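Local coordinates for L-ribulose 3-epimerase (Methylomonas sp. DH-1, PDB 7CJ7), which catalyses the manganese-dependent epimerization of ketoses at C3, acting most strongly on L-ribulose and also interconverting D-allulose and D-fructose, at residues A[29-43]-A[55-69]. Sequence-based numbering, arbitrary orientation.
Sequences IAGAARAGYDYIEIA and TKDLLQEYNLRAHAS. With MG (magnesium ion), chain E; SOL (L-sorbose), chain C.
Two neighbouring beta strands of the TIM barrel and the helices packed outside them meet here: strand 39-43, helix 52-61 and strand 65-72 form one right-handed beta-alpha-beta unit, and helix 22-35 lies beside its helix. The parallel strands start pairing where R65 N donates to D38 O, almost straight. I40 N to R65 O, H67 N to I40 O, I42 N to H67 O and S69 N to I42 O carry the pairing on.

Between sheet and helices the filling is aliphatic apart from Y62. L64, its CG anti to the backbone N (chi1 -160°), spreads its two methyls: CD1 sits 3.4 Å from Y37 O, while CD2 touches both A32 CB and I40 CG2. I29 CD1 reaches L58 CB (3.6 Å) and L59 CD2 on helix 52-61, and CG2 turns to Y62. The Y62 ring lies over A30, whose CA stands 4.0 Å from the ring centroid in a CH-pi contact. Further along the strands, I42 CD1 touches both T55 CG2 and A66 CB.

Y39, E41, H67 and S69 point into the barrel. H67 presents its edge to the face of Y39, CD2 over the ring centre, with the planes at 66°; beyond the pair, H67 NE2 bonds to E8 and Y39 OH to T244. Further along, E41 is fully extended to CD. Its OE1 is shared by Y209, T244 and the manganese ligand H211, making E41 a second-shell residue of the metal site. E41 OE2 accepts a hydrogen bond from S69 OG at 2.8 Å, on its anti side, 29° out of the carboxylate plane. S69 OG, its hydrogen directed at E41 OE2, accepts a hydrogen bond from O6 of L-sorbose at 2.6 Å.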
ATOM      1  N   ILE A  29     -10.821 -26.018   6.882  1.00 11.11           N
ATOM      2  CA  ILE A  29     -10.085 -27.263   6.523  1.00 11.42           C
ATOM      3  C   ILE A  29     -10.895 -28.018   5.464  1.00 11.92           C
ATOM      4  O   ILE A  29     -10.308 -28.408   4.441  1.00 12.40           O
ATOM      5  CB  ILE A  29      -9.748 -28.083   7.780  1.00 11.50           C
ATOM      6  CG1 ILE A  29      -8.628 -27.390   8.564  1.00 11.34           C
ATOM      7  CG2 ILE A  29      -9.390 -29.520   7.422  1.00 11.51           C
ATOM      8  CD1 ILE A  29      -8.379 -27.942   9.949  1.00 12.12           C
ATOM      9  N   ALA A  30     -12.206 -28.140   5.648  1.00 11.99           N
ATOM     10  CA  ALA A  30     -13.102 -28.787   4.663  1.00 12.43           C
ATOM     11  C   ALA A  30     -13.039 -28.007   3.341  1.00 12.69           C
ATOM     12  O   ALA A  30     -12.966 -28.643   2.274  1.00 13.85           O
ATOM     13  CB  ALA A  30     -14.505 -28.885   5.213  1.00 13.54           C
ATOM     14  N   GLY A  31     -13.012 -26.672   3.413  1.00 13.52           N
ATOM     15  CA  GLY A  31     -12.949 -25.791   2.231  1.00 12.74           C
ATOM     16  C   GLY A  31     -11.666 -25.995   1.437  1.00 12.16           C
ATOM     17  O   GLY A  31     -11.745 -26.195   0.214  1.00 11.62           O
ATOM     18  N   ALA A  32     -10.510 -25.938   2.101  1.00 11.78           N
ATOM     19  CA  ALA A  32      -9.187 -26.140   1.468  1.00 10.88           C
ATOM     20  C   ALA A  32      -9.108 -27.545   0.854  1.00 11.63           C
ATOM     21  O   ALA A  32      -8.640 -27.664  -0.294  1.00 10.68           O
ATOM     22  CB  ALA A  32      -8.100 -25.894   2.472  1.00 10.79           C
ATOM     23  N   ALA A  33      -9.584 -28.574   1.564  1.00 11.91           N
ATOM     24  CA  ALA A  33      -9.608 -29.972   1.065  1.00 13.63           C
ATOM     25  C   ALA A  33     -10.495 -30.053  -0.184  1.00 14.29           C
ATOM     26  O   ALA A  33     -10.068 -30.667  -1.190  1.00 15.41           O
ATOM     27  CB  ALA A  33     -10.092 -30.910   2.145  1.00 13.33           C
ATOM     28  N   ARG A  34     -11.682 -29.447  -0.125  1.00 16.10           N
ATOM     29  CA  ARG A  34     -12.700 -29.471  -1.213  1.00 17.48           C
ATOM     30  C   ARG A  34     -12.107 -28.869  -2.499  1.00 16.04           C
ATOM     31  O   ARG A  34     -12.340 -29.428  -3.586  1.00 16.85           O
ATOM     32  CB  ARG A  34     -13.944 -28.698  -0.763  1.00 19.07           C
ATOM     33  CG  ARG A  34     -15.067 -28.693  -1.788  1.00 24.89           C
ATOM     34  CD  ARG A  34     -16.420 -28.565  -1.126  1.00 26.80           C
ATOM     35  NE  ARG A  34     -16.569 -27.291  -0.457  1.00 26.19           N
ATOM     36  CZ  ARG A  34     -16.559 -27.111   0.857  1.00 25.55           C
ATOM     37  NH1 ARG A  34     -16.677 -25.894   1.348  1.00 26.49           N
ATOM     38  NH2 ARG A  34     -16.394 -28.128   1.678  1.00 26.09           N
ATOM     39  N   ALA A  35     -11.378 -27.762  -2.381  1.00 15.30           N
ATOM     40  CA  ALA A  35     -10.773 -27.026  -3.516  1.00 16.60           C
ATOM     41  C   ALA A  35      -9.560 -27.778  -4.089  1.00 16.24           C
ATOM     42  O   ALA A  35      -9.154 -27.446  -5.200  1.00 18.65           O
ATOM     43  CB  ALA A  35     -10.392 -25.643  -3.062  1.00 17.44           C
ATOM     44  N   GLY A  36      -8.972 -28.715  -3.344  1.00 14.58           N
ATOM     45  CA  GLY A  36      -7.860 -29.565  -3.821  1.00 14.47           C
ATOM     46  C   GLY A  36      -6.501 -29.039  -3.380  1.00 12.90           C
ATOM     47  O   GLY A  36      -5.486 -29.439  -3.969  1.00 12.36           O
ATOM     48  N   TYR A  37      -6.460 -28.171  -2.371  1.00 11.44           N
ATOM     49  CA  TYR A  37      -5.183 -27.692  -1.783  1.00 11.57           C
ATOM     50  C   TYR A  37      -4.498 -28.841  -1.028  1.00 11.22           C
ATOM     51  O   TYR A  37      -5.178 -29.781  -0.553  1.00 11.99           O
ATOM     52  CB  TYR A  37      -5.410 -26.475  -0.887  1.00 11.43           C
ATOM     53  CG  TYR A  37      -5.747 -25.219  -1.646  1.00 11.08           C
ATOM     54  CD1 TYR A  37      -4.757 -24.394  -2.152  1.00 10.56           C
ATOM     55  CD2 TYR A  37      -7.062 -24.875  -1.899  1.00 11.95           C
ATOM     56  CE1 TYR A  37      -5.068 -23.250  -2.864  1.00 10.66           C
ATOM     57  CE2 TYR A  37      -7.390 -23.722  -2.594  1.00 11.35           C
ATOM     58  CZ  TYR A  37      -6.388 -22.910  -3.090  1.00 11.16           C
ATOM     59  OH  TYR A  37      -6.688 -21.772  -3.784  1.00 12.51           O
ATOM     60  N   ASP A  38      -3.166 -28.773  -0.945  1.00 10.43           N
ATOM     61  CA  ASP A  38      -2.313 -29.714  -0.177  1.00 11.27           C
ATOM     62  C   ASP A  38      -2.293 -29.323   1.306  1.00 10.58           C
ATOM     63  O   ASP A  38      -2.193 -30.225   2.158  1.00 10.36           O
ATOM     64  CB  ASP A  38      -0.888 -29.731  -0.728  1.00 11.80           C
ATOM     65  CG  ASP A  38      -0.826 -30.146  -2.181  1.00 13.57           C
ATOM     66  OD1 ASP A  38      -1.377 -31.215  -2.495  1.00 15.59           O
ATOM     67  OD2 ASP A  38      -0.239 -29.398  -2.983  1.00 15.46           O
ATOM     68  N   TYR A  39      -2.351 -28.031   1.616  1.00  9.74           N
ATOM     69  CA  TYR A  39      -2.269 -27.562   3.021  1.00  9.32           C
ATOM     70  C   TYR A  39      -3.142 -26.329   3.210  1.00  8.81           C
ATOM     71  O   TYR A  39      -3.540 -25.674   2.230  1.00  9.71           O
ATOM     72  CB  TYR A  39      -0.816 -27.294   3.434  1.00  9.30           C
ATOM     73  CG  TYR A  39      -0.159 -26.113   2.766  1.00  9.16           C
ATOM     74  CD1 TYR A  39      -0.229 -24.847   3.312  1.00  8.99           C
ATOM     75  CD2 TYR A  39       0.517 -26.252   1.570  1.00  9.46           C
ATOM     76  CE1 TYR A  39       0.379 -23.759   2.707  1.00  9.37           C
ATOM     77  CE2 TYR A  39       1.112 -25.171   0.942  1.00  9.14           C
ATOM     78  CZ  TYR A  39       1.026 -23.912   1.497  1.00  8.90           C
ATOM     79  OH  TYR A  39       1.600 -22.840   0.872  1.00 10.17           O
ATOM     80  N   ILE A  40      -3.444 -26.048   4.467  1.00  8.77           N
ATOM     81  CA  ILE A  40      -4.052 -24.758   4.897  1.00  9.85           C
ATOM     82  C   ILE A  40      -2.987 -23.988   5.674  1.00 10.11           C
ATOM     83  O   ILE A  40      -2.215 -24.610   6.425  1.00  9.92           O
ATOM     84  CB  ILE A  40      -5.318 -25.000   5.730  1.00 10.65           C
ATOM     85  CG1 ILE A  40      -5.944 -23.667   6.143  1.00 11.49           C
ATOM     86  CG2 ILE A  40      -5.008 -25.880   6.929  1.00 11.80           C
ATOM     87  CD1 ILE A  40      -7.426 -23.695   6.238  1.00 12.76           C
ATOM     88  N   GLU A  41      -2.932 -22.674   5.467  1.00 10.22           N
ATOM     89  CA  GLU A  41      -2.044 -21.784   6.226  1.00 10.29           C
ATOM     90  C   GLU A  41      -2.876 -21.164   7.336  1.00 10.35           C
ATOM     91  O   GLU A  41      -3.775 -20.376   7.039  1.00 11.10           O
ATOM     92  CB  GLU A  41      -1.411 -20.738   5.317  1.00 10.49           C
ATOM     93  CG  GLU A  41      -0.349 -19.921   6.026  1.00 10.29           C
ATOM     94  CD  GLU A  41       0.261 -18.893   5.105  1.00 11.79           C
ATOM     95  OE1 GLU A  41       0.883 -19.309   4.099  1.00 12.60           O
ATOM     96  OE2 GLU A  41       0.063 -17.691   5.366  1.00 13.12           O
ATOM     97  N   ILE A  42      -2.602 -21.561   8.568  1.00 10.76           N
ATOM     98  CA  ILE A  42      -3.354 -21.069   9.755  1.00 12.29           C
ATOM     99  C   ILE A  42      -2.730 -19.758  10.221  1.00 13.17           C
ATOM    100  O   ILE A  42      -1.513 -19.729  10.397  1.00 13.76           O
ATOM    101  CB  ILE A  42      -3.368 -22.144  10.855  1.00 13.71           C
ATOM    102  CG1 ILE A  42      -4.000 -23.440  10.340  1.00 14.24           C
ATOM    103  CG2 ILE A  42      -4.065 -21.608  12.092  1.00 15.49           C
ATOM    104  CD1 ILE A  42      -3.877 -24.615  11.284  1.00 15.28           C
ATOM    105  N   ALA A  43      -3.546 -18.723  10.398  1.00 14.47           N
ATOM    106  CA  ALA A  43      -3.140 -17.411  10.949  1.00 17.66           C
ATOM    107  C   ALA A  43      -3.079 -17.532  12.477  1.00 19.01           C
ATOM    108  O   ALA A  43      -4.123 -17.785  13.086  1.00 23.84           O
ATOM    109  CB  ALA A  43      -4.125 -16.362  10.498  1.00 20.46           C
ATOM    110  N   THR A  55      -7.797 -29.344  16.001  1.00 12.27           N
ATOM    111  CA  THR A  55      -7.287 -28.967  14.658  1.00 12.26           C
ATOM    112  C   THR A  55      -6.547 -30.169  14.067  1.00 11.33           C
ATOM    113  O   THR A  55      -6.759 -30.466  12.884  1.00 10.92           O
ATOM    114  CB  THR A  55      -6.412 -27.712  14.717  1.00 13.31           C
ATOM    115  OG1 THR A  55      -7.234 -26.634  15.163  1.00 15.64           O
ATOM    116  CG2 THR A  55      -5.787 -27.364  13.385  1.00 14.58           C
ATOM    117  N   LYS A  56      -5.691 -30.815  14.856  1.00 11.06           N
ATOM    118  CA  LYS A  56      -4.956 -32.029  14.422  1.00 12.88           C
ATOM    119  C   LYS A  56      -5.953 -33.086  13.909  1.00 12.23           C
ATOM    120  O   LYS A  56      -5.736 -33.619  12.814  1.00 12.09           O
ATOM    121  CB  LYS A  56      -4.079 -32.510  15.581  1.00 15.22           C
ATOM    122  CG  LYS A  56      -3.335 -33.802  15.322  1.00 19.75           C
ATOM    123  CD  LYS A  56      -2.875 -33.949  13.909  1.00 24.90           C
ATOM    124  CE  LYS A  56      -1.485 -33.408  13.662  1.00 31.07           C
ATOM    125  NZ  LYS A  56      -0.717 -34.333  12.797  1.00 36.04           N
ATOM    126  N   ASP A  57      -7.025 -33.362  14.654  1.00 11.78           N
ATOM    127  CA  ASP A  57      -8.067 -34.349  14.264  1.00 13.41           C
ATOM    128  C   ASP A  57      -8.689 -33.939  12.920  1.00 12.04           C
ATOM    129  O   ASP A  57      -8.929 -34.832  12.079  1.00 13.11           O
ATOM    130  CB  ASP A  57      -9.145 -34.480  15.339  1.00 14.81           C
ATOM    131  CG  ASP A  57      -8.693 -35.185  16.603  1.00 17.75           C
ATOM    132  OD1 ASP A  57      -7.597 -35.805  16.581  1.00 18.67           O
ATOM    133  OD2 ASP A  57      -9.458 -35.132  17.599  1.00 19.43           O
ATOM    134  N   LEU A  58      -8.942 -32.644  12.716  1.00 11.28           N
ATOM    135  CA  LEU A  58      -9.566 -32.134  11.462  1.00 11.31           C
ATOM    136  C   LEU A  58      -8.595 -32.345  10.300  1.00 10.88           C
ATOM    137  O   LEU A  58      -9.041 -32.781   9.220  1.00 10.78           O
ATOM    138  CB  LEU A  58      -9.943 -30.659  11.615  1.00 12.75           C
ATOM    139  CG  LEU A  58     -11.159 -30.396  12.497  1.00 14.23           C
ATOM    140  CD1 LEU A  58     -11.291 -28.912  12.808  1.00 15.14           C
ATOM    141  CD2 LEU A  58     -12.421 -30.936  11.843  1.00 14.97           C
ATOM    142  N   LEU A  59      -7.315 -32.026  10.496  1.00 10.46           N
ATOM    143  CA  LEU A  59      -6.296 -32.214   9.432  1.00 10.29           C
ATOM    144  C   LEU A  59      -6.280 -33.687   9.013  1.00 10.34           C
ATOM    145  O   LEU A  59      -6.227 -33.950   7.814  1.00 10.99           O
ATOM    146  CB  LEU A  59      -4.926 -31.739   9.927  1.00 10.43           C
ATOM    147  CG  LEU A  59      -4.821 -30.231  10.142  1.00 11.48           C
ATOM    148  CD1 LEU A  59      -3.470 -29.854  10.720  1.00 12.97           C
ATOM    149  CD2 LEU A  59      -5.068 -29.484   8.838  1.00 12.59           C
ATOM    150  N   GLN A  60      -6.341 -34.616   9.964  1.00 10.22           N
ATOM    151  CA  GLN A  60      -6.330 -36.074   9.675  1.00 12.09           C
ATOM    152  C   GLN A  60      -7.620 -36.453   8.930  1.00 12.44           C
ATOM    153  O   GLN A  60      -7.544 -37.162   7.911  1.00 13.19           O
ATOM    154  CB  GLN A  60      -6.198 -36.851  10.984  1.00 13.68           C
ATOM    155  CG  GLN A  60      -4.865 -36.645  11.678  1.00 16.78           C
ATOM    156  CD  GLN A  60      -4.831 -37.366  13.003  1.00 20.77           C
ATOM    157  OE1 GLN A  60      -5.491 -36.973  13.962  1.00 26.55           O
ATOM    158  NE2 GLN A  60      -4.074 -38.448  13.056  1.00 26.04           N
ATOM    159  N   GLU A  61      -8.754 -35.961   9.422  1.00 12.39           N
ATOM    160  CA  GLU A  61     -10.114 -36.233   8.884  1.00 12.02           C
ATOM    161  C   GLU A  61     -10.162 -35.861   7.398  1.00 11.52           C
ATOM    162  O   GLU A  61     -10.727 -36.641   6.625  1.00 12.22           O
ATOM    163  CB  GLU A  61     -11.149 -35.473   9.719  1.00 12.31           C
ATOM    164  CG  GLU A  61     -12.577 -35.686   9.279  1.00 13.30           C
ATOM    165  CD  GLU A  61     -13.627 -35.015  10.150  1.00 14.83           C
ATOM    166  OE1 GLU A  61     -13.253 -34.415  11.173  1.00 16.12           O
ATOM    167  OE2 GLU A  61     -14.827 -35.113   9.812  1.00 16.68           O
ATOM    168  N   TYR A  62      -9.570 -34.731   7.004  1.00 11.06           N
ATOM    169  CA  TYR A  62      -9.652 -34.193   5.619  1.00 11.31           C
ATOM    170  C   TYR A  62      -8.342 -34.413   4.852  1.00 11.82           C
ATOM    171  O   TYR A  62      -8.246 -33.905   3.726  1.00 12.14           O
ATOM    172  CB  TYR A  62     -10.065 -32.722   5.653  1.00 11.02           C
ATOM    173  CG  TYR A  62     -11.501 -32.531   6.062  1.00 10.21           C
ATOM    174  CD1 TYR A  62     -12.526 -32.626   5.133  1.00 10.77           C
ATOM    175  CD2 TYR A  62     -11.842 -32.290   7.383  1.00  9.98           C
ATOM    176  CE1 TYR A  62     -13.852 -32.483   5.511  1.00 10.20           C
ATOM    177  CE2 TYR A  62     -13.160 -32.128   7.775  1.00  9.93           C
ATOM    178  CZ  TYR A  62     -14.170 -32.220   6.835  1.00 10.26           C
ATOM    179  OH  TYR A  62     -15.474 -32.061   7.216  1.00 11.13           O
ATOM    180  N   ASN A  63      -7.390 -35.151   5.430  1.00 11.66           N
ATOM    181  CA  ASN A  63      -6.081 -35.486   4.811  1.00 13.16           C
ATOM    182  C   ASN A  63      -5.417 -34.204   4.301  1.00 12.61           C
ATOM    183  O   ASN A  63      -5.050 -34.129   3.112  1.00 13.16           O
ATOM    184  CB  ASN A  63      -6.199 -36.478   3.656  1.00 14.42           C
ATOM    185  CG  ASN A  63      -4.856 -36.996   3.199  1.00 18.60           C
ATOM    186  OD1 ASN A  63      -4.640 -37.232   2.010  1.00 24.65           O
ATOM    187  ND2 ASN A  63      -3.934 -37.155   4.129  1.00 19.67           N
ATOM    188  N   LEU A  64      -5.283 -33.224   5.179  1.00 11.31           N
ATOM    189  CA  LEU A  64      -4.697 -31.913   4.831  1.00 11.73           C
ATOM    190  C   LEU A  64      -3.469 -31.671   5.709  1.00 11.64           C
ATOM    191  O   LEU A  64      -3.482 -32.084   6.858  1.00 11.92           O
ATOM    192  CB  LEU A  64      -5.776 -30.854   5.053  1.00 12.79           C
ATOM    193  CG  LEU A  64      -5.563 -29.535   4.331  1.00 13.97           C
ATOM    194  CD1 LEU A  64      -5.572 -29.728   2.824  1.00 13.27           C
ATOM    195  CD2 LEU A  64      -6.623 -28.530   4.755  1.00 14.20           C
ATOM    196  N   ARG A  65      -2.453 -30.999   5.177  1.00 12.39           N
ATOM    197  CA  ARG A  65      -1.291 -30.548   5.978  1.00 13.17           C
ATOM    198  C   ARG A  65      -1.557 -29.104   6.431  1.00 12.24           C
ATOM    199  O   ARG A  65      -2.542 -28.475   5.955  1.00 10.04           O
ATOM    200  CB  ARG A  65      -0.004 -30.709   5.165  1.00 14.91           C
ATOM    201  CG  ARG A  65       0.306 -32.154   4.805  1.00 16.88           C
ATOM    202  CD  ARG A  65       1.698 -32.377   4.256  1.00 20.49           C
ATOM    203  NE  ARG A  65       1.988 -31.731   2.983  1.00 23.57           N
ATOM    204  CZ  ARG A  65       1.589 -32.179   1.782  1.00 28.42           C
ATOM    205  NH1 ARG A  65       0.836 -33.262   1.694  1.00 34.24           N
ATOM    206  NH2 ARG A  65       1.919 -31.537   0.669  1.00 22.09           N
ATOM    207  N   ALA A  66      -0.728 -28.584   7.331  1.00 11.94           N
ATOM    208  CA  ALA A  66      -0.840 -27.190   7.801  1.00 11.58           C
ATOM    209  C   ALA A  66       0.548 -26.561   7.903  1.00 11.86           C
ATOM    210  O   ALA A  66       1.505 -27.249   8.295  1.00 12.86           O
ATOM    211  CB  ALA A  66      -1.575 -27.142   9.118  1.00 13.18           C
ATOM    212  N   HIS A  67       0.637 -25.296   7.517  1.00 10.83           N
ATOM    213  CA  HIS A  67       1.744 -24.385   7.874  1.00 11.58           C
ATOM    214  C   HIS A  67       1.112 -23.222   8.635  1.00  9.80           C
ATOM    215  O   HIS A  67      -0.114 -23.151   8.698  1.00  9.66           O
ATOM    216  CB  HIS A  67       2.539 -23.952   6.635  1.00 11.40           C
ATOM    217  CG  HIS A  67       3.209 -25.074   5.921  1.00 12.63           C
ATOM    218  ND1 HIS A  67       4.106 -25.929   6.554  1.00 14.50           N
ATOM    219  CD2 HIS A  67       3.137 -25.475   4.632  1.00 12.80           C
ATOM    220  CE1 HIS A  67       4.560 -26.804   5.675  1.00 14.68           C
ATOM    221  NE2 HIS A  67       3.979 -26.545   4.487  1.00 14.53           N
ATOM    222  N   ALA A  68       1.906 -22.343   9.215  1.00 10.16           N
ATOM    223  CA  ALA A  68       1.362 -21.234  10.024  1.00 10.53           C
ATOM    224  C   ALA A  68       2.053 -19.930   9.636  1.00 10.88           C
ATOM    225  O   ALA A  68       3.242 -19.941   9.368  1.00 11.87           O
ATOM    226  CB  ALA A  68       1.527 -21.536  11.489  1.00 13.15           C
ATOM    227  N   SER A  69       1.297 -18.845   9.643  1.00 12.30           N
ATOM    228  CA  SER A  69       1.813 -17.475   9.458  1.00 12.74           C
ATOM    229  C   SER A  69       1.293 -16.629  10.615  1.00 13.52           C
ATOM    230  O   SER A  69       0.256 -16.989  11.208  1.00 14.85           O
ATOM    231  CB  SER A  69       1.412 -16.919   8.112  1.00 14.70           C
ATOM    232  OG  SER A  69       0.005 -16.762   8.024  1.00 17.39           O
TER
HETATM  233 MG    MG E 303      -6.227 -36.387  17.932  1.00 34.55          MG
HETATM  234  C1  SOL C 301      -0.009  -9.436   5.230  1.00 18.34           C
HETATM  235  O1  SOL C 301      -0.249  -8.388   4.320  1.00 15.98           O
HETATM  236  C2  SOL C 301       0.299 -10.721   4.530  1.00 16.34           C
HETATM  237  O2  SOL C 301       0.699 -10.718   3.378  1.00 14.15           O
HETATM  238  C3  SOL C 301       0.049 -12.027   5.271  1.00 18.35           C
HETATM  239  O3  SOL C 301       0.775 -13.084   4.686  1.00 13.86           O
HETATM  240  C4  SOL C 301       0.391 -11.901   6.752  1.00 21.18           C
HETATM  241  O4  SOL C 301       1.779 -11.589   6.893  1.00 28.39           O
HETATM  242  C5  SOL C 301       0.097 -13.167   7.558  1.00 24.39           C
HETATM  243  O5  SOL C 301       0.615 -13.016   8.879  1.00 31.17           O
HETATM  244  C6  SOL C 301      -1.377 -13.499   7.649  1.00 26.53           C
HETATM  245  O6  SOL C 301      -1.575 -14.715   8.375  1.00 23.74           O
HETATM  246  O   HOH W   1      -8.079 -35.851  19.548  1.00 34.08           O
HETATM  247  O   HOH W   2      -5.064 -37.027  16.471  1.00 35.49           O
HETATM  248  O   HOH W   3      -5.514 -34.666  18.314  1.00 21.24           O
HETATM  249  O   HOH W   4      -5.080 -37.495  19.423  1.00 39.08           O